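PDB 3T6Q: CD180 antigen, which may cooperate with MD-1 and TLR4 in the innate immune response of B cells to bacterial lipopolysaccharide, leading to NF-kappa-B activation. Local coordinates for residues A[380-385]-A[404-409]; A[431-436]-A[453-458]; A[482-487]-A[506-511]. All blocks are in the same frame, centred on the assembly; numbering follows the deposited sequence.

Interaction 1: A[380-385]-A[404-409]; sequences SLNLSY and LLDLAF. With NAG (2-acetamido-2-deoxy-beta-D-glucopyranose), chain E; NAG (2-acetamido-2-deoxy-beta-D-glucopyranose), chain F; MAN (alpha-D-mannopyranose), chain B.
Neighbouring coils of a leucine-rich repeat solenoid meet here, L381 and L405 pairing in the parallel strands of LRRs 13 and 14. The axes of the two short strands approach to 4.9 Å and run nearly parallel. Backbone bonds alternate across them: L381 N gives to L404 O, L381 O takes D406 N, and L383 N reaches D406 O at 2.9 Å. Beyond the strands, Y385 N finds A408 O at 2.8 Å.

Inward, the leucines lie alongside one another, L381 CD2 touching L405 CD2 at 3.8 Å and the CB of L383 meeting L407 CD2. On the other face N382 carries a glycan: its ND2 is bonded to C1 of the chain E NAG, while its OD1 keeps an Asx turn, accepting S384 N in the carbonyl plane and S384 OG from a slight tilt. D406 repeats the turn through OD1, which takes A408 N. Its second oxygen is gripped by two sugars, OD2 accepting N2 of the chain E NAG at 2.8 Å and N2 of the chain F NAG at 2.7 Å, which would favour a charged carboxylate.

Where the two segments leave their strands, Y385 and F409, CG opposite the carbonyl carbon in each (Y385 chi1 -66°), extend the same way with ring planes 11° apart but slid so far that they barely overlap; F409 CB lies over the Y385 face instead, 4.0 Å from its centroid. H359 and H434 stack on Y385 and F409 respectively. Leucines turned inward from parallel strands are characteristic of the leucine-rich repeat solenoid of Toll-like receptors.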
loop_
_atom_site.group_PDB
_atom_site.type_symbol
_atom_site.label_atom_id
_atom_site.label_comp_id
_atom_site.label_asym_id
_atom_site.label_seq_id
_atom_site.Cartn_x
_atom_site.Cartn_y
_atom_site.Cartn_z
ATOM N N SER A 380 33.926 -10.789 -32.350
ATOM C CA SER A 380 33.921 -9.657 -31.427
ATOM C C SER A 380 34.627 -10.108 -30.132
ATOM O O SER A 380 34.320 -11.181 -29.588
ATOM C CB SER A 380 32.483 -9.233 -31.144
ATOM O OG SER A 380 32.468 -8.102 -30.310
ATOM N N LEU A 381 35.597 -9.317 -29.676
ATOM C CA LEU A 381 36.358 -9.711 -28.504
ATOM C C LEU A 381 36.514 -8.537 -27.569
ATOM O O LEU A 381 36.992 -7.467 -27.965
ATOM C CB LEU A 381 37.732 -10.231 -28.911
ATOM C CG LEU A 381 38.758 -10.432 -27.770
ATOM C CD1 LEU A 381 38.264 -11.564 -26.852
ATOM C CD2 LEU A 381 40.101 -10.751 -28.429
ATOM N N ASN A 382 36.183 -8.757 -26.295
ATOM C CA ASN A 382 36.221 -7.681 -25.331
ATOM C C ASN A 382 37.177 -8.042 -24.188
ATOM O O ASN A 382 36.906 -8.973 -23.460
ATOM C CB ASN A 382 34.800 -7.431 -24.795
ATOM C CG ASN A 382 34.709 -6.118 -24.058
ATOM O OD1 ASN A 382 35.707 -5.620 -23.523
ATOM N ND2 ASN A 382 33.520 -5.551 -24.013
ATOM N N LEU A 383 38.316 -7.333 -24.105
ATOM C CA LEU A 383 39.339 -7.546 -23.093
ATOM C C LEU A 383 39.542 -6.253 -22.304
ATOM O O LEU A 383 40.630 -5.992 -21.763
ATOM C CB LEU A 383 40.671 -8.031 -23.753
ATOM C CG LEU A 383 40.584 -9.544 -24.117
ATOM C CD1 LEU A 383 41.711 -9.908 -25.044
ATOM C CD2 LEU A 383 40.643 -10.390 -22.844
ATOM N N SER A 384 38.489 -5.432 -22.253
ATOM C CA SER A 384 38.564 -4.109 -21.633
ATOM C C SER A 384 38.678 -4.283 -20.130
ATOM O O SER A 384 38.307 -5.332 -19.587
ATOM C CB SER A 384 37.353 -3.205 -21.992
ATOM O OG SER A 384 36.137 -3.731 -21.400
ATOM N N TYR A 385 39.168 -3.230 -19.470
ATOM C CA TYR A 385 39.316 -3.205 -17.998
ATOM C C TYR A 385 40.063 -4.422 -17.425
ATOM O O TYR A 385 39.585 -5.066 -16.451
ATOM C CB TYR A 385 37.935 -3.103 -17.305
ATOM C CG TYR A 385 37.217 -1.804 -17.572
ATOM C CD1 TYR A 385 37.545 -0.641 -16.843
ATOM C CD2 TYR A 385 36.250 -1.719 -18.583
ATOM C CE1 TYR A 385 36.883 0.560 -17.082
ATOM C CE2 TYR A 385 35.577 -0.522 -18.840
ATOM C CZ TYR A 385 35.902 0.603 -18.065
ATOM O OH TYR A 385 35.250 1.768 -18.306
ATOM N N LEU A 404 35.439 -6.480 -34.280
ATOM C CA LEU A 404 35.485 -5.502 -33.205
ATOM C C LEU A 404 36.443 -6.029 -32.140
ATOM O O LEU A 404 36.377 -7.202 -31.803
ATOM C CB LEU A 404 34.086 -5.287 -32.603
ATOM C CG LEU A 404 34.070 -4.211 -31.474
ATOM C CD1 LEU A 404 32.757 -3.465 -31.481
ATOM C CD2 LEU A 404 34.319 -4.830 -30.079
ATOM N N LEU A 405 37.324 -5.155 -31.641
ATOM C CA LEU A 405 38.278 -5.512 -30.573
ATOM C C LEU A 405 38.272 -4.371 -29.526
ATOM O O LEU A 405 38.559 -3.230 -29.885
ATOM C CB LEU A 405 39.662 -5.646 -31.200
ATOM C CG LEU A 405 40.747 -6.544 -30.568
ATOM C CD1 LEU A 405 42.200 -6.182 -30.900
ATOM C CD2 LEU A 405 40.527 -7.017 -29.112
ATOM N N ASP A 406 37.892 -4.666 -28.272
ATOM C CA ASP A 406 37.783 -3.618 -27.270
ATOM C C ASP A 406 38.841 -3.926 -26.223
ATOM O O ASP A 406 38.805 -4.958 -25.624
ATOM C CB ASP A 406 36.360 -3.606 -26.684
ATOM C CG ASP A 406 36.087 -2.398 -25.805
ATOM O OD1 ASP A 406 37.073 -1.677 -25.432
ATOM O OD2 ASP A 406 34.892 -2.157 -25.468
ATOM N N LEU A 407 39.799 -3.016 -26.054
ATOM C CA LEU A 407 40.875 -3.141 -25.089
ATOM C C LEU A 407 40.893 -1.905 -24.188
ATOM O O LEU A 407 41.921 -1.580 -23.557
ATOM C CB LEU A 407 42.201 -3.276 -25.887
ATOM C CG LEU A 407 42.385 -4.686 -26.495
ATOM C CD1 LEU A 407 43.466 -4.679 -27.579
ATOM C CD2 LEU A 407 42.739 -5.724 -25.423
ATOM N N ALA A 408 39.774 -1.193 -24.142
ATOM C CA ALA A 408 39.719 0.076 -23.356
ATOM C C ALA A 408 40.125 -0.194 -21.899
ATOM O O ALA A 408 39.674 -1.183 -21.305
ATOM C CB ALA A 408 38.336 0.700 -23.413
ATOM N N PHE A 409 40.943 0.716 -21.341
ATOM C CA PHE A 409 41.369 0.710 -19.930
ATOM C C PHE A 409 42.229 -0.505 -19.599
ATOM O O PHE A 409 42.418 -0.847 -18.441
ATOM C CB PHE A 409 40.155 0.833 -18.976
ATOM C CG PHE A 409 39.411 2.121 -19.183
ATOM C CD1 PHE A 409 39.899 3.314 -18.612
ATOM C CD2 PHE A 409 38.301 2.171 -20.011
ATOM C CE1 PHE A 409 39.254 4.524 -18.851
ATOM C CE2 PHE A 409 37.653 3.386 -20.236
ATOM C CZ PHE A 409 38.144 4.552 -19.662
HETATM C C1 NAG E . 33.357 -4.286 -23.345
HETATM C C2 NAG E . 32.149 -3.515 -23.929
HETATM C C3 NAG E . 31.941 -2.191 -23.157
HETATM C C4 NAG E . 31.948 -2.422 -21.648
HETATM C C5 NAG E . 33.164 -3.237 -21.251
HETATM C C6 NAG E . 33.271 -3.541 -19.758
HETATM C C7 NAG E . 31.380 -3.458 -26.267
HETATM C C8 NAG E . 31.758 -3.163 -27.685
HETATM N N2 NAG E . 32.340 -3.267 -25.339
HETATM O O3 NAG E . 30.713 -1.644 -23.558
HETATM O O4 NAG E . 32.041 -1.208 -20.899
HETATM O O5 NAG E . 33.195 -4.471 -21.971
HETATM O O6 NAG E . 32.333 -4.551 -19.379
HETATM O O7 NAG E . 30.238 -3.840 -26.016
HETATM C C1 NAG F . 35.107 1.157 -26.886
HETATM C C2 NAG F . 33.975 1.114 -25.848
HETATM C C3 NAG F . 32.766 0.399 -26.490
HETATM C C4 NAG F . 32.344 1.037 -27.837
HETATM C C5 NAG F . 33.565 1.192 -28.754
HETATM C C6 NAG F . 33.248 1.976 -30.032
HETATM C C7 NAG F . 34.437 0.940 -23.422
HETATM C C8 NAG F . 34.933 0.078 -22.268
HETATM N N2 NAG F . 34.437 0.397 -24.636
HETATM O O3 NAG F . 31.656 0.453 -25.582
HETATM O O4 NAG F . 31.475 0.141 -28.550
HETATM O O5 NAG F . 34.642 1.833 -28.073
HETATM O O6 NAG F . 32.703 3.238 -29.697
HETATM O O7 NAG F . 34.050 2.088 -23.219
HETATM C C1 MAN B . 32.569 -0.292 -13.553
HETATM C C2 MAN B . 32.370 -0.831 -12.133
HETATM C C3 MAN B . 33.165 -0.001 -11.144
HETATM C C4 MAN B . 34.638 0.042 -11.547
HETATM C C5 MAN B . 34.719 0.663 -12.948
HETATM C C6 MAN B . 36.165 0.782 -13.476
HETATM O O2 MAN B . 32.912 -2.139 -12.062
HETATM O O3 MAN B . 33.015 -0.537 -9.836
HETATM O O4 MAN B . 35.300 0.874 -10.629
HETATM O O5 MAN B . 33.938 -0.120 -13.856
HETATM O O6 MAN B . 36.841 -0.450 -13.325
#

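Interaction 2: A[431-436]-A[453-458]; sequences NLSHSL and HLNLQG. With NAG (2-acetamido-2-deoxy-beta-D-glucopyranose), chain F.
N431 lies beside N455, the two pointing the same way from paired parallel positions, with N431 OD1 3.5 Å from N455 CB. The amide of N431 does double duty. ND2 is bonded to C1 of the chain F NAG, and OD1 accepts S433 N in the carbonyl plane, closing an Asx turn. The sugar leans toward the next coil as well, its O6 lying 3.3 Å from H453 CE1.

L432 faces the interior. Its N donates to N455 O at 2.8 Å, and its side chain runs alongside L456, CB against CD2 at 3.7 Å, while its CD1 reaches L454 CD1 more loosely. With CG anti to the carbonyl carbon (chi1 -60°), the branch drops into the leucine layer that F445 and L412 also line. L432 O is taken both by S435 N, within a type II turn from L432 to S435, and by the amide of N459.

S433 rides over the next coil, its CA-H directed at Q457 O and its OG packed on Q457 CB. H434 then bonds through its N to Q457 O at 2.7 Å, an almost axial approach to the carbonyl. Its imidazole covers G458: the CA sits above the centre of the ring, 4.1 Å from the centroid and 9° off the normal. Q457 OE1 comes to the edge of the same ring, the amide turned 77° against it, and F409 stacks on the imidazole from the preceding coil.

At L436 the contact thins to CD2 touching G458 O. The inward leucine and the turn after it belong to the LxxLxLxxN consensus of leucine-rich repeats, S435 taking the asparagine position of the first coil and N459 that of the second.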
loop_
_atom_site.group_PDB
_atom_site.type_symbol
_atom_site.label_atom_id
_atom_site.label_comp_id
_atom_site.label_asym_id
_atom_site.label_seq_id
_atom_site.Cartn_x
_atom_site.Cartn_y
_atom_site.Cartn_z
ATOM N N ASN A 431 39.038 -0.241 -29.894
ATOM C CA ASN A 431 38.962 0.724 -28.804
ATOM C C ASN A 431 40.196 0.499 -27.926
ATOM O O ASN A 431 40.326 -0.553 -27.284
ATOM C CB ASN A 431 37.639 0.598 -27.999
ATOM C CG ASN A 431 37.463 1.718 -26.973
ATOM O OD1 ASN A 431 38.411 2.392 -26.626
ATOM N ND2 ASN A 431 36.260 1.903 -26.475
ATOM N N LEU A 432 41.064 1.512 -27.892
ATOM C CA LEU A 432 42.313 1.493 -27.110
ATOM C C LEU A 432 42.364 2.637 -26.102
ATOM O O LEU A 432 43.457 3.113 -25.729
ATOM C CB LEU A 432 43.535 1.613 -28.054
ATOM C CG LEU A 432 43.647 0.454 -29.097
ATOM C CD1 LEU A 432 44.766 0.637 -30.106
ATOM C CD2 LEU A 432 43.851 -0.884 -28.389
ATOM N N SER A 433 41.193 3.096 -25.709
ATOM C CA SER A 433 41.064 4.183 -24.745
ATOM C C SER A 433 41.909 3.842 -23.510
ATOM O O SER A 433 41.767 2.762 -22.947
ATOM C CB SER A 433 39.604 4.327 -24.361
ATOM O OG SER A 433 39.448 5.387 -23.447
ATOM N N HIS A 434 42.775 4.764 -23.077
ATOM C CA HIS A 434 43.652 4.523 -21.882
ATOM C C HIS A 434 44.515 3.284 -21.885
ATOM O O HIS A 434 44.909 2.810 -20.832
ATOM C CB HIS A 434 42.805 4.624 -20.599
ATOM C CG HIS A 434 42.090 5.928 -20.487
ATOM N ND1 HIS A 434 42.534 6.943 -19.693
ATOM C CD2 HIS A 434 40.948 6.385 -21.102
ATOM C CE1 HIS A 434 41.703 7.988 -19.804
ATOM N NE2 HIS A 434 40.729 7.651 -20.666
ATOM N N SER A 435 44.881 2.755 -23.062
ATOM C CA SER A 435 45.742 1.575 -23.139
ATOM C C SER A 435 47.222 2.011 -22.946
ATOM O O SER A 435 48.113 1.192 -22.774
ATOM C CB SER A 435 45.549 0.864 -24.492
ATOM O OG SER A 435 44.261 0.212 -24.545
ATOM N N LEU A 436 47.452 3.323 -23.032
ATOM C CA LEU A 436 48.762 3.963 -22.803
ATOM C C LEU A 436 49.804 3.516 -23.807
ATOM O O LEU A 436 50.924 3.230 -23.425
ATOM C CB LEU A 436 49.273 3.760 -21.359
ATOM C CG LEU A 436 48.309 4.114 -20.232
ATOM C CD1 LEU A 436 48.966 3.998 -18.857
ATOM C CD2 LEU A 436 47.682 5.488 -20.444
ATOM N N HIS A 453 37.072 2.765 -37.279
ATOM C CA HIS A 453 36.739 3.444 -36.017
ATOM C C HIS A 453 37.843 3.124 -35.027
ATOM O O HIS A 453 38.087 1.949 -34.692
ATOM C CB HIS A 453 35.357 2.969 -35.543
ATOM C CG HIS A 453 34.818 3.637 -34.313
ATOM N ND1 HIS A 453 33.514 3.535 -33.950
ATOM C CD2 HIS A 453 35.450 4.355 -33.292
ATOM C CE1 HIS A 453 33.313 4.177 -32.787
ATOM N NE2 HIS A 453 34.496 4.671 -32.370
ATOM N N LEU A 454 38.563 4.162 -34.578
ATOM C CA LEU A 454 39.687 3.941 -33.654
ATOM C C LEU A 454 39.560 4.890 -32.493
ATOM O O LEU A 454 39.533 6.130 -32.701
ATOM C CB LEU A 454 41.026 4.173 -34.347
ATOM C CG LEU A 454 42.323 4.069 -33.543
ATOM C CD1 LEU A 454 42.473 2.636 -33.015
ATOM C CD2 LEU A 454 43.506 4.479 -34.410
ATOM N N ASN A 455 39.445 4.343 -31.273
ATOM C CA ASN A 455 39.318 5.230 -30.126
ATOM C C ASN A 455 40.648 5.190 -29.410
ATOM O O ASN A 455 41.066 4.131 -28.908
ATOM C CB ASN A 455 38.152 4.790 -29.196
ATOM C CG ASN A 455 37.913 5.733 -28.013
ATOM O OD1 ASN A 455 36.774 5.930 -27.626
ATOM N ND2 ASN A 455 38.957 6.260 -27.407
ATOM N N LEU A 456 41.313 6.349 -29.350
ATOM C CA LEU A 456 42.568 6.465 -28.619
ATOM C C LEU A 456 42.529 7.516 -27.540
ATOM O O LEU A 456 43.566 8.140 -27.226
ATOM C CB LEU A 456 43.688 6.818 -29.585
ATOM C CG LEU A 456 44.058 5.807 -30.659
ATOM C CD1 LEU A 456 45.107 6.408 -31.550
ATOM C CD2 LEU A 456 44.572 4.513 -30.030
ATOM N N GLN A 457 41.364 7.725 -26.934
ATOM C CA GLN A 457 41.279 8.652 -25.840
ATOM C C GLN A 457 42.282 8.262 -24.754
ATOM O O GLN A 457 42.427 7.073 -24.430
ATOM C CB GLN A 457 39.860 8.630 -25.277
ATOM C CG GLN A 457 39.623 9.662 -24.211
ATOM C CD GLN A 457 38.240 9.594 -23.600
ATOM O OE1 GLN A 457 38.096 9.381 -22.400
ATOM N NE2 GLN A 457 37.227 9.804 -24.409
ATOM N N GLY A 458 42.966 9.252 -24.157
ATOM C CA GLY A 458 43.917 8.948 -23.066
ATOM C C GLY A 458 45.219 8.211 -23.406
ATOM O O GLY A 458 45.851 7.618 -22.520
HETATM C C1 NAG F . 35.107 1.157 -26.886
HETATM C C2 NAG F . 33.975 1.114 -25.848
HETATM C C3 NAG F . 32.766 0.399 -26.490
HETATM C C4 NAG F . 32.344 1.037 -27.837
HETATM C C5 NAG F . 33.565 1.192 -28.754
HETATM C C6 NAG F . 33.248 1.976 -30.032
HETATM C C7 NAG F . 34.437 0.940 -23.422
HETATM C C8 NAG F . 34.933 0.078 -22.268
HETATM N N2 NAG F . 34.437 0.397 -24.636
HETATM O O3 NAG F . 31.656 0.453 -25.582
HETATM O O4 NAG F . 31.475 0.141 -28.550
HETATM O O5 NAG F . 34.642 1.833 -28.073
HETATM O O6 NAG F . 32.703 3.238 -29.697
HETATM O O7 NAG F . 34.050 2.088 -23.219
#

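Interaction 3: A[482-487]-A[506-511]; sequences VLSFCD and DLSHNR
F485 and H509 form an offset stack, their ring centroids 4.4 Å apart and their planes at 8°. H509 CB sits over the centre of the phenyl ring, and F485 CZ in turn lies over the rim of the imidazole, 3.3 Å from H509 CG. Each CG is anti to its own carbonyl carbon (chi1 near -60° in both), which sends the two rings off successive turns in the same direction.

At the far end D487 and R511 make a salt bridge, OD2 to NH1 at 2.6 Å. The nitrogen comes from above the carboxylate plane, and the two flat groups are turned 61° against each other. R511 NH2 adds a bond to D487 O, reached well out of the carbonyl plane, so two nitrogens hold one residue; S489 OG takes NH2 as well.

Between these surface pairs, N510 stitches the coils with its amide. ND2 gives to L483 O at 3.0 Å with a nearly straight N-H and also to L507 O of its own turn, while OD1 accepts C486 N at 2.9 Å and L488 N further on. Both ends of the amide are thus bonded to main-chain atoms. L483 N donates to D506 O, F485 N to S508 O, and below them L483 CB packs on L507 CD2.

Further out, D506 OD1 closes an Asx turn, receiving S508 N and, on its syn lone pair, S508 OG. A water spans S484 OG and D506 OD2; another takes D487 N and gives to H509 O. With N533 continuing the series at L507 O, N510 is the asparagine of the LxxLxLxxN consensus, part of the asparagine row of leucine-rich repeat solenoids.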
loop_
_atom_site.group_PDB
_atom_site.type_symbol
_atom_site.label_atom_id
_atom_site.label_comp_id
_atom_site.label_asym_id
_atom_site.label_seq_id
_atom_site.Cartn_x
_atom_site.Cartn_y
_atom_site.Cartn_z
ATOM N N VAL A 482 39.218 9.198 -32.373
ATOM C CA VAL A 482 38.988 9.876 -31.067
ATOM C C VAL A 482 40.379 10.028 -30.449
ATOM O O VAL A 482 41.067 9.034 -30.155
ATOM C CB VAL A 482 38.092 9.050 -30.104
ATOM C CG1 VAL A 482 37.890 9.784 -28.767
ATOM C CG2 VAL A 482 36.763 8.745 -30.757
ATOM N N LEU A 483 40.796 11.288 -30.298
ATOM C CA LEU A 483 42.074 11.634 -29.714
ATOM C C LEU A 483 41.900 12.603 -28.577
ATOM O O LEU A 483 42.776 13.431 -28.320
ATOM C CB LEU A 483 42.998 12.251 -30.786
ATOM C CG LEU A 483 43.585 11.288 -31.829
ATOM C CD1 LEU A 483 44.308 12.084 -32.912
ATOM C CD2 LEU A 483 44.569 10.308 -31.205
ATOM N N SER A 484 40.784 12.491 -27.878
ATOM C CA SER A 484 40.513 13.412 -26.795
ATOM C C SER A 484 41.338 13.021 -25.546
ATOM O O SER A 484 41.750 11.873 -25.446
ATOM C CB SER A 484 39.016 13.452 -26.514
ATOM O OG SER A 484 38.532 12.123 -26.300
ATOM N N PHE A 485 41.607 13.965 -24.625
ATOM C CA PHE A 485 42.453 13.640 -23.433
ATOM C C PHE A 485 43.772 12.968 -23.721
ATOM O O PHE A 485 44.185 12.014 -23.014
ATOM C CB PHE A 485 41.650 12.721 -22.480
ATOM C CG PHE A 485 40.393 13.356 -21.971
ATOM C CD1 PHE A 485 40.424 14.211 -20.852
ATOM C CD2 PHE A 485 39.185 13.160 -22.623
ATOM C CE1 PHE A 485 39.259 14.828 -20.408
ATOM C CE2 PHE A 485 38.032 13.754 -22.172
ATOM C CZ PHE A 485 38.061 14.586 -21.067
ATOM N N CYS A 486 44.440 13.389 -24.779
ATOM C CA CYS A 486 45.714 12.800 -25.145
ATOM C C CYS A 486 46.919 13.710 -24.781
ATOM O O CYS A 486 48.010 13.512 -25.324
ATOM C CB CYS A 486 45.737 12.456 -26.651
ATOM S SG CYS A 486 44.751 10.943 -26.968
ATOM N N ASP A 487 46.657 14.732 -23.970
ATOM C CA ASP A 487 47.700 15.702 -23.512
ATOM C C ASP A 487 48.394 16.380 -24.701
ATOM O O ASP A 487 49.618 16.561 -24.679
ATOM C CB ASP A 487 48.740 14.916 -22.695
ATOM C CG ASP A 487 49.722 15.806 -21.952
ATOM O OD1 ASP A 487 50.923 15.428 -21.937
ATOM O OD2 ASP A 487 49.292 16.858 -21.406
ATOM N N ASP A 506 37.535 13.721 -33.170
ATOM C CA ASP A 506 37.363 14.303 -31.849
ATOM C C ASP A 506 38.769 14.622 -31.279
ATOM O O ASP A 506 39.575 13.708 -30.996
ATOM C CB ASP A 506 36.600 13.286 -30.995
ATOM C CG ASP A 506 36.269 13.799 -29.625
ATOM O OD1 ASP A 506 36.778 14.847 -29.168
ATOM O OD2 ASP A 506 35.466 13.130 -28.991
ATOM N N LEU A 507 39.070 15.929 -31.170
ATOM C CA LEU A 507 40.319 16.372 -30.616
ATOM C C LEU A 507 40.059 17.142 -29.331
ATOM O O LEU A 507 40.891 17.944 -28.951
ATOM C CB LEU A 507 41.084 17.303 -31.594
ATOM C CG LEU A 507 41.387 16.694 -32.973
ATOM C CD1 LEU A 507 41.920 17.735 -33.972
ATOM C CD2 LEU A 507 42.376 15.562 -32.881
ATOM N N SER A 508 38.931 16.880 -28.666
ATOM C CA SER A 508 38.546 17.696 -27.532
ATOM C C SER A 508 39.426 17.399 -26.294
ATOM O O SER A 508 40.096 16.370 -26.247
ATOM C CB SER A 508 37.077 17.466 -27.197
ATOM O OG SER A 508 36.792 16.105 -26.877
ATOM N N HIS A 509 39.434 18.321 -25.321
ATOM C CA HIS A 509 40.200 18.143 -24.071
ATOM C C HIS A 509 41.641 17.885 -24.293
ATOM O O HIS A 509 42.188 16.892 -23.797
ATOM C CB HIS A 509 39.575 17.071 -23.181
ATOM C CG HIS A 509 38.136 17.360 -22.857
ATOM N ND1 HIS A 509 37.766 18.092 -21.766
ATOM C CD2 HIS A 509 36.959 17.048 -23.543
ATOM C CE1 HIS A 509 36.426 18.221 -21.754
ATOM N NE2 HIS A 509 35.933 17.595 -22.853
ATOM N N ASN A 510 42.259 18.773 -25.079
ATOM C CA ASN A 510 43.690 18.831 -25.230
ATOM C C ASN A 510 44.197 20.275 -24.951
ATOM O O ASN A 510 43.499 21.061 -24.298
ATOM C CB ASN A 510 44.143 18.302 -26.598
ATOM C CG ASN A 510 43.999 16.782 -26.704
ATOM O OD1 ASN A 510 44.649 16.018 -25.977
ATOM N ND2 ASN A 510 43.133 16.336 -27.602
ATOM N N ARG A 511 45.352 20.625 -25.496
ATOM C CA ARG A 511 45.817 22.023 -25.377
ATOM C C ARG A 511 46.108 22.619 -26.728
ATOM O O ARG A 511 47.007 23.446 -26.883
ATOM C CB ARG A 511 47.085 22.095 -24.506
ATOM C CG ARG A 511 46.894 21.748 -23.040
ATOM C CD ARG A 511 48.235 21.933 -22.305
ATOM N NE ARG A 511 49.311 21.217 -23.016
ATOM C CZ ARG A 511 49.443 19.898 -22.951
ATOM N NH1 ARG A 511 48.598 19.253 -22.170
ATOM N NH2 ARG A 511 50.384 19.226 -23.633
HETATM O O HOH W 1 36.072 12.092 -26.497
HETATM O O HOH W 2 44.753 16.054 -22.697
#

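All three contacts join successive coils of one solenoid through parallel strands or their ends, an inward leucine pair and the turn that follows. Interactions 1 and 2 are direct neighbours: F409 N probably bonds to S433 O, L407 N to N431 O, and both touch the chain F sugar. Interaction 2 is probably joined to interaction 3 in the same way, L456 N to V482 O. Interaction 1 is the most buried, its outward face roofed by glycan. Interactions 2 and 3 are only partly buried; one ends in a histidine lying on glycine, while the other, sugar-free, trades carbohydrate for water bridges, a ring stack and a surface salt bridge.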